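Local coordinates for protein 2-Keto-3-deoxy-(6-phospho-)gluconate aldolase (Thermoproteus tenax, PDB 2R91) that is an aldolase of the dihydrodipicolinate synthetase family, folded as a TIM barrel with eight parallel strands and present as four chains in the assembly, at residues 233-236 with 237-241; 83-86 with 87-90; 23-26 with 27-31. All coordinates share one frame; numbering follows the deposited sequence.

Contact 1. Residues 233-236 with 237-241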
loop_
_atom_site.group_PDB
_atom_site.type_symbol
_atom_site.label_atom_id
_atom_site.label_comp_id
_atom_site.label_asym_id
_atom_site.label_seq_id
_atom_site.Cartn_x
_atom_site.Cartn_y
_atom_site.Cartn_z
ATOM N N SER A 233 -9.176 -16.520 -14.909
ATOM C CA SER A 233 -10.392 -17.255 -14.542
ATOM C C SER A 233 -10.223 -17.978 -13.194
ATOM O O SER A 233 -11.139 -17.969 -12.356
ATOM C CB SER A 233 -10.786 -18.282 -15.605
ATOM O OG SER A 233 -11.115 -17.647 -16.833
ATOM N N ALA A 234 -9.052 -18.581 -12.996
ATOM C CA ALA A 234 -8.764 -19.349 -11.772
ATOM C C ALA A 234 -8.722 -18.462 -10.532
ATOM O O ALA A 234 -9.194 -18.830 -9.478
ATOM C CB ALA A 234 -7.441 -20.117 -11.934
ATOM N N ARG A 235 -8.156 -17.279 -10.672
ATOM C CA ARG A 235 -8.059 -16.344 -9.557
ATOM C C ARG A 235 -9.438 -15.963 -9.090
ATOM O O ARG A 235 -9.657 -15.655 -7.928
ATOM C CB ARG A 235 -7.304 -15.080 -9.962
ATOM C CG ARG A 235 -5.803 -15.252 -10.194
ATOM C CD ARG A 235 -5.178 -13.892 -9.988
ATOM N NE ARG A 235 -3.836 -13.649 -10.522
ATOM C CZ ARG A 235 -2.711 -14.252 -10.132
ATOM N NH1 ARG A 235 -2.712 -15.269 -9.232
ATOM N NH2 ARG A 235 -1.562 -13.863 -10.689
ATOM N N HIS A 236 -10.378 -15.986 -10.022
ATOM C CA HIS A 236 -11.731 -15.602 -9.709
ATOM C C HIS A 236 -12.367 -16.516 -8.634
ATOM O O HIS A 236 -13.115 -16.035 -7.783
ATOM C CB HIS A 236 -12.564 -15.452 -11.020
ATOM C CG HIS A 236 -13.872 -14.774 -10.817
ATOM N ND1 HIS A 236 -15.080 -15.368 -11.137
ATOM C CD2 HIS A 236 -14.171 -13.562 -10.282
ATOM C CE1 HIS A 236 -16.069 -14.550 -10.809
ATOM N NE2 HIS A 236 -15.544 -13.452 -10.278
ATOM N N ILE A 237 -12.044 -17.820 -8.632
ATOM C CA ILE A 237 -12.636 -18.745 -7.635
ATOM C C ILE A 237 -11.744 -19.183 -6.479
ATOM O O ILE A 237 -12.139 -20.051 -5.692
ATOM C CB ILE A 237 -13.165 -20.045 -8.255
ATOM C CG1 ILE A 237 -12.087 -20.660 -9.152
ATOM C CG2 ILE A 237 -14.523 -19.848 -8.941
ATOM C CD1 ILE A 237 -12.492 -21.947 -9.679
ATOM N N GLY A 238 -10.540 -18.630 -6.378
ATOM C CA GLY A 238 -9.620 -19.057 -5.325
ATOM C C GLY A 238 -8.466 -19.783 -5.998
ATOM O O GLY A 238 -8.519 -20.998 -6.206
ATOM N N TYR A 239 -7.419 -19.035 -6.333
ATOM C CA TYR A 239 -6.367 -19.552 -7.202
ATOM C C TYR A 239 -5.728 -20.827 -6.645
ATOM O O TYR A 239 -5.554 -21.800 -7.366
ATOM C CB TYR A 239 -5.280 -18.504 -7.449
ATOM C CG TYR A 239 -4.325 -19.017 -8.495
ATOM C CD1 TYR A 239 -4.734 -19.115 -9.815
ATOM C CD2 TYR A 239 -3.036 -19.466 -8.153
ATOM C CE1 TYR A 239 -3.903 -19.625 -10.796
ATOM C CE2 TYR A 239 -2.180 -19.968 -9.129
ATOM C CZ TYR A 239 -2.630 -20.043 -10.452
ATOM O OH TYR A 239 -1.831 -20.545 -11.432
ATOM N N ALA A 240 -5.381 -20.809 -5.361
ATOM C CA ALA A 240 -4.577 -21.918 -4.760
ATOM C C ALA A 240 -5.321 -23.245 -4.849
ATOM O O ALA A 240 -4.747 -24.272 -5.243
ATOM C CB ALA A 240 -4.206 -21.574 -3.295
ATOM N N ALA A 241 -6.625 -23.220 -4.571
ATOM C CA ALA A 241 -7.475 -24.411 -4.796
ATOM C C ALA A 241 -7.698 -24.750 -6.273
ATOM O O ALA A 241 -7.764 -25.931 -6.670
ATOM C CB ALA A 241 -8.814 -24.257 -4.076
HETATM O O HOH W 1 -7.754 -16.204 -6.104
#
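Tyr239 swings its ring to the side away from its own backbone N (chi1 -172°), while Arg235, four residues earlier, starts with CG beside its N (chi1 -71°) and then runs extended to NE. These two torsions bring phenol and guanidinium together at the junction where helix 217-237 gives way to helix 239-251, among the helices that follow the last strand of the TIM barrel. Arg235 NH1 comes over one face of the ring, near its rim and 4.1 Å from Tyr239 CG. The two planes are inclined by 58°, and Arg235 CZ lies 5.4 Å from the Tyr239 ring centroid, so any cation-pi attraction is weak. The same ring also rests against Ala234, whose CB is 3.6 Å from Tyr239 CD1. Tyr239 OH is hydrogen-bonded to Tyr200 and Ser196, which pins the far end of the side chain. The guanidinium, for its part, lies close to Arg104 of a second subunit, a like-charged neighbour.

The main chain changes course next to this pair. Ile237 N donates to Ala234 O, three residues back, at 3.1 Å, so the last turn of helix 217-237 is tightened. Gly238 N follows with a weak bond of 3.5 Å to Arg235 O. The junction illustrates how one helix can hand over to another through a glycine: Gly238 is the N-cap of the next helix with positive phi, where a CB would press on Ile237 O. Ile237 packs on Trp272 and Leu273 of helix 267-276, and the His236 ring also meets Trp272. A single water bridges the two helices, donating to Arg235 O at 2.7 Å and accepting from Tyr239 N at 2.9 Å.

Contact 2. Residues 83-86 with 87-90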
loop_
_atom_site.group_PDB
_atom_site.type_symbol
_atom_site.label_atom_id
_atom_site.label_comp_id
_atom_site.label_asym_id
_atom_site.label_seq_id
_atom_site.Cartn_x
_atom_site.Cartn_y
_atom_site.Cartn_z
ATOM N N ALA A 83 16.094 -28.470 6.656
ATOM C CA ALA A 83 17.181 -28.237 5.680
ATOM C C ALA A 83 18.205 -29.377 5.702
ATOM O O ALA A 83 18.651 -29.861 4.651
ATOM C CB ALA A 83 17.869 -26.889 5.934
ATOM N N LYS A 84 18.579 -29.823 6.909
ATOM C CA LYS A 84 19.533 -30.941 7.005
ATOM C C LYS A 84 18.921 -32.216 6.428
ATOM O O LYS A 84 19.593 -32.959 5.713
ATOM C CB LYS A 84 19.984 -31.163 8.467
ATOM C CG LYS A 84 20.676 -29.995 9.117
ATOM C CD LYS A 84 21.049 -30.327 10.572
ATOM C CE LYS A 84 21.683 -29.154 11.294
ATOM N NZ LYS A 84 21.457 -29.090 12.844
ATOM N N TYR A 85 17.646 -32.468 6.729
ATOM C CA TYR A 85 16.932 -33.625 6.189
ATOM C C TYR A 85 16.892 -33.622 4.655
ATOM O O TYR A 85 17.189 -34.642 3.994
ATOM C CB TYR A 85 15.498 -33.672 6.728
ATOM C CG TYR A 85 14.758 -34.946 6.380
ATOM C CD1 TYR A 85 15.109 -36.164 7.001
ATOM C CD2 TYR A 85 13.743 -34.959 5.426
ATOM C CE1 TYR A 85 14.481 -37.335 6.685
ATOM C CE2 TYR A 85 13.081 -36.136 5.113
ATOM C CZ TYR A 85 13.465 -37.326 5.764
ATOM O OH TYR A 85 12.843 -38.499 5.492
ATOM N N ALA A 86 16.510 -32.479 4.082
ATOM C CA ALA A 86 16.454 -32.333 2.623
ATOM C C ALA A 86 17.823 -32.625 2.003
ATOM O O ALA A 86 17.934 -33.350 1.012
ATOM C CB ALA A 86 15.994 -30.921 2.260
ATOM N N GLU A 87 18.861 -32.062 2.587
ATOM C CA GLU A 87 20.212 -32.318 2.108
ATOM C C GLU A 87 20.558 -33.811 2.128
ATOM O O GLU A 87 21.166 -34.330 1.181
ATOM C CB GLU A 87 21.212 -31.538 2.938
ATOM C CG GLU A 87 22.651 -31.745 2.452
ATOM C CD GLU A 87 23.607 -30.913 3.261
ATOM O OE1 GLU A 87 23.706 -31.144 4.474
ATOM O OE2 GLU A 87 24.229 -29.996 2.712
ATOM N N SER A 88 20.149 -34.510 3.177
ATOM C CA SER A 88 20.464 -35.951 3.294
ATOM C C SER A 88 19.686 -36.753 2.275
ATOM O O SER A 88 20.144 -37.819 1.824
ATOM C CB SER A 88 20.163 -36.466 4.700
ATOM O OG SER A 88 18.763 -36.641 4.903
ATOM N N ARG A 89 18.515 -36.232 1.882
ATOM C CA ARG A 89 17.695 -36.878 0.854
ATOM C C ARG A 89 18.116 -36.538 -0.586
ATOM O O ARG A 89 17.503 -36.994 -1.546
ATOM C CB ARG A 89 16.202 -36.586 1.101
ATOM C CG ARG A 89 15.698 -37.158 2.416
ATOM C CD ARG A 89 15.756 -38.665 2.360
ATOM N NE ARG A 89 15.234 -39.370 3.530
ATOM C CZ ARG A 89 15.983 -39.868 4.515
ATOM N NH1 ARG A 89 17.288 -39.683 4.509
ATOM N NH2 ARG A 89 15.428 -40.523 5.517
ATOM N N GLY A 90 19.178 -35.767 -0.738
ATOM C CA GLY A 90 19.723 -35.492 -2.052
ATOM C C GLY A 90 19.152 -34.264 -2.779
ATOM O O GLY A 90 19.307 -34.145 -3.997
#
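Tyr85, Glu87 and Arg89 carry this contact where helix 76-88 ends, Tyr85 in its last turn and Arg89 just after it, the first and last of the three packing on each other. Arg89 bends at its second torsion (chi2 -65°), which lays its chain back across the phenol. Its CG sits over one face of the Tyr85 ring, 4.1 Å from the centroid, in a CH-pi contact. Farther out, Tyr85 CE1 lies over one face of the guanidinium, near its rim and 3.5 Å from Arg89 NH2, with the two planes 54° apart. Asp58 holds both polar ends: it forms a salt bridge with Arg89 NE and a hydrogen bond with Tyr85 OH, and so fixes how the two groups are turned.

The carbonyl of Tyr85 is gripped twice, by Ser88 OG at 2.7 Å and by Arg89 N at 3.0 Å, the hydroxyl donating in the first bond. Glu87 N continues the helical pattern with a bond of 3.0 Å to Ala83 O, and Glu87 CB lies 3.5 Å from the same Ala83 O. Gly90, with positive phi, exemplifies helix termination by a Schellman motif, its N donating to Glu87 O at 3.1 Å.

The extended Glu87 side chain carries OE2 away to the backbone N atoms of Ser122 and Ile123. Tyr85 and Arg89 instead lean on Met54, Thr57 and Thr61. Helix 76-88 is the crossover of the beta-alpha-beta unit that joins strands 67-70 and 93-96, braced on helix 50-63 and on the loop before strand 125-129.

Contact 3. Residues 23-26 with 27-31; sequences NHVK and NITSK
This is a one-turn contact along the last turns of helix 18-30, the first helix on the outside of the TIM barrel, and it rests on the pairs His24 with Ile28 and Val25 with Thr29. Ile28 CG2 reaches the imidazole, 3.6 Å from His24 CE1, and Ile28 CD1 lies 4.0 Å from His24 NE2. Both ring nitrogens of His24 have partners of their own, ND1 in Tyr253 and NE2 in Asn199, which settles the rotation of the ring against which the isoleucine branches pack.

The helix end also illustrates how hydroxyls near a C-terminus bond back to carbonyls of their own helix. Thr29 places OG1 between its backbone N and carbonyl carbon (chi1 55°), from where the hydroxyl donates to Val25 O at 2.9 Å. Thr29 N binds the same Val25 O at 3.0 Å from the opposite face of its plane, so the carbonyl is held from two sides. Beside it, Thr29 CG2 lies 4.2 Å from Val25 CG1, a loose apolar contact. Ser30 OG instead reaches three residues back, donating in the carbonyl plane to a lone pair of Asn27 O at 2.6 Å.

Asn27 ND2 bonds to Gln251 and Tyr253, at and just beyond the end of helix 239-251. On the barrel side, Val25 and Thr29 lie on Val36 of strand 35-38, while Val25 and Lys26 touch Ala63 of helix 50-63.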
loop_
_atom_site.group_PDB
_atom_site.type_symbol
_atom_site.label_atom_id
_atom_site.label_comp_id
_atom_site.label_asym_id
_atom_site.label_seq_id
_atom_site.Cartn_x
_atom_site.Cartn_y
_atom_site.Cartn_z
ATOM N N ASN A 23 2.789 -39.584 -9.411
ATOM C CA ASN A 23 2.259 -39.620 -10.759
ATOM C C ASN A 23 2.351 -38.214 -11.358
ATOM O O ASN A 23 2.832 -38.039 -12.480
ATOM C CB ASN A 23 0.795 -40.082 -10.749
ATOM C CG ASN A 23 0.138 -40.007 -12.131
ATOM O OD1 ASN A 23 0.431 -40.818 -13.010
ATOM N ND2 ASN A 23 -0.769 -39.038 -12.320
ATOM N N HIS A 24 1.904 -37.228 -10.582
ATOM C CA HIS A 24 1.907 -35.807 -11.034
ATOM C C HIS A 24 3.330 -35.336 -11.321
ATOM O O HIS A 24 3.619 -34.824 -12.380
ATOM C CB HIS A 24 1.254 -34.918 -9.962
ATOM C CG HIS A 24 1.266 -33.446 -10.302
ATOM N ND1 HIS A 24 0.694 -32.949 -11.455
ATOM C CD2 HIS A 24 1.762 -32.374 -9.633
ATOM C CE1 HIS A 24 0.850 -31.628 -11.486
ATOM N NE2 HIS A 24 1.492 -31.256 -10.394
ATOM N N VAL A 25 4.256 -35.541 -10.389
ATOM C CA VAL A 25 5.636 -35.128 -10.629
ATOM C C VAL A 25 6.258 -35.778 -11.879
ATOM O O VAL A 25 6.948 -35.127 -12.677
ATOM C CB VAL A 25 6.521 -35.386 -9.407
ATOM C CG1 VAL A 25 7.992 -35.300 -9.804
ATOM C CG2 VAL A 25 6.193 -34.385 -8.263
ATOM N N LYS A 26 6.013 -37.071 -12.057
ATOM C CA LYS A 26 6.598 -37.776 -13.184
ATOM C C LYS A 26 5.992 -37.296 -14.512
ATOM O O LYS A 26 6.693 -37.193 -15.517
ATOM C CB LYS A 26 6.434 -39.287 -12.995
ATOM C CG LYS A 26 7.323 -39.823 -11.835
ATOM C CD LYS A 26 6.859 -41.232 -11.378
ATOM C CE LYS A 26 7.492 -41.640 -10.036
ATOM N NZ LYS A 26 6.802 -42.860 -9.479
ATOM N N ASN A 27 4.695 -37.000 -14.508
ATOM C CA ASN A 27 4.080 -36.386 -15.694
ATOM C C ASN A 27 4.704 -35.031 -16.042
ATOM O O ASN A 27 5.188 -34.802 -17.160
ATOM C CB ASN A 27 2.570 -36.215 -15.512
ATOM C CG ASN A 27 1.924 -35.517 -16.707
ATOM O OD1 ASN A 27 1.987 -36.027 -17.823
ATOM N ND2 ASN A 27 1.341 -34.333 -16.488
ATOM N N ILE A 28 4.730 -34.110 -15.086
ATOM C CA ILE A 28 5.184 -32.768 -15.467
ATOM C C ILE A 28 6.670 -32.733 -15.812
ATOM O O ILE A 28 7.101 -31.968 -16.666
ATOM C CB ILE A 28 4.759 -31.689 -14.424
ATOM C CG1 ILE A 28 5.601 -31.795 -13.134
ATOM C CG2 ILE A 28 3.249 -31.817 -14.139
ATOM C CD1 ILE A 28 5.100 -30.860 -11.966
ATOM N N THR A 29 7.488 -33.563 -15.172
ATOM C CA THR A 29 8.905 -33.573 -15.550
ATOM C C THR A 29 9.079 -34.212 -16.949
ATOM O O THR A 29 10.025 -33.897 -17.658
ATOM C CB THR A 29 9.814 -34.291 -14.502
ATOM O OG1 THR A 29 9.307 -35.599 -14.282
ATOM C CG2 THR A 29 9.811 -33.539 -13.152
ATOM N N SER A 30 8.162 -35.082 -17.357
ATOM C CA SER A 30 8.203 -35.594 -18.725
ATOM C C SER A 30 7.851 -34.527 -19.783
ATOM O O SER A 30 8.180 -34.670 -20.969
ATOM C CB SER A 30 7.294 -36.804 -18.897
ATOM O OG SER A 30 5.944 -36.409 -19.107
ATOM N N LYS A 31 7.174 -33.467 -19.343
ATOM C CA LYS A 31 6.664 -32.441 -20.236
ATOM C C LYS A 31 7.452 -31.151 -20.170
ATOM O O LYS A 31 6.983 -30.122 -20.653
ATOM C CB LYS A 31 5.184 -32.186 -19.956
ATOM C CG LYS A 31 4.314 -33.357 -20.377
ATOM C CD LYS A 31 2.846 -33.041 -20.351
ATOM C CE LYS A 31 2.042 -34.263 -20.687
ATOM N NZ LYS A 31 0.602 -33.946 -20.808
#

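In the fold
Along the chain come contacts 3, 2 and 1, each where a helix ends, contact 1 also taking in the start of the next. Contacts 2 and 3 belong to helices packed round the barrel, with centres about 22 Å apart, and both lean on helix 50-63, contact 3 at Ala63, the C-terminal residue of that helix. Contact 1 lies among the helices after the last barrel strand, its centre about 23 Å from contact 3 and 33 Å from contact 2, across the chain's centre from the latter. None touches another, yet helix 239-251, which begins in contact 1, ends at Gln251, bonded to Asn27 of contact 3, tying the C-terminal helices to the barrel's start.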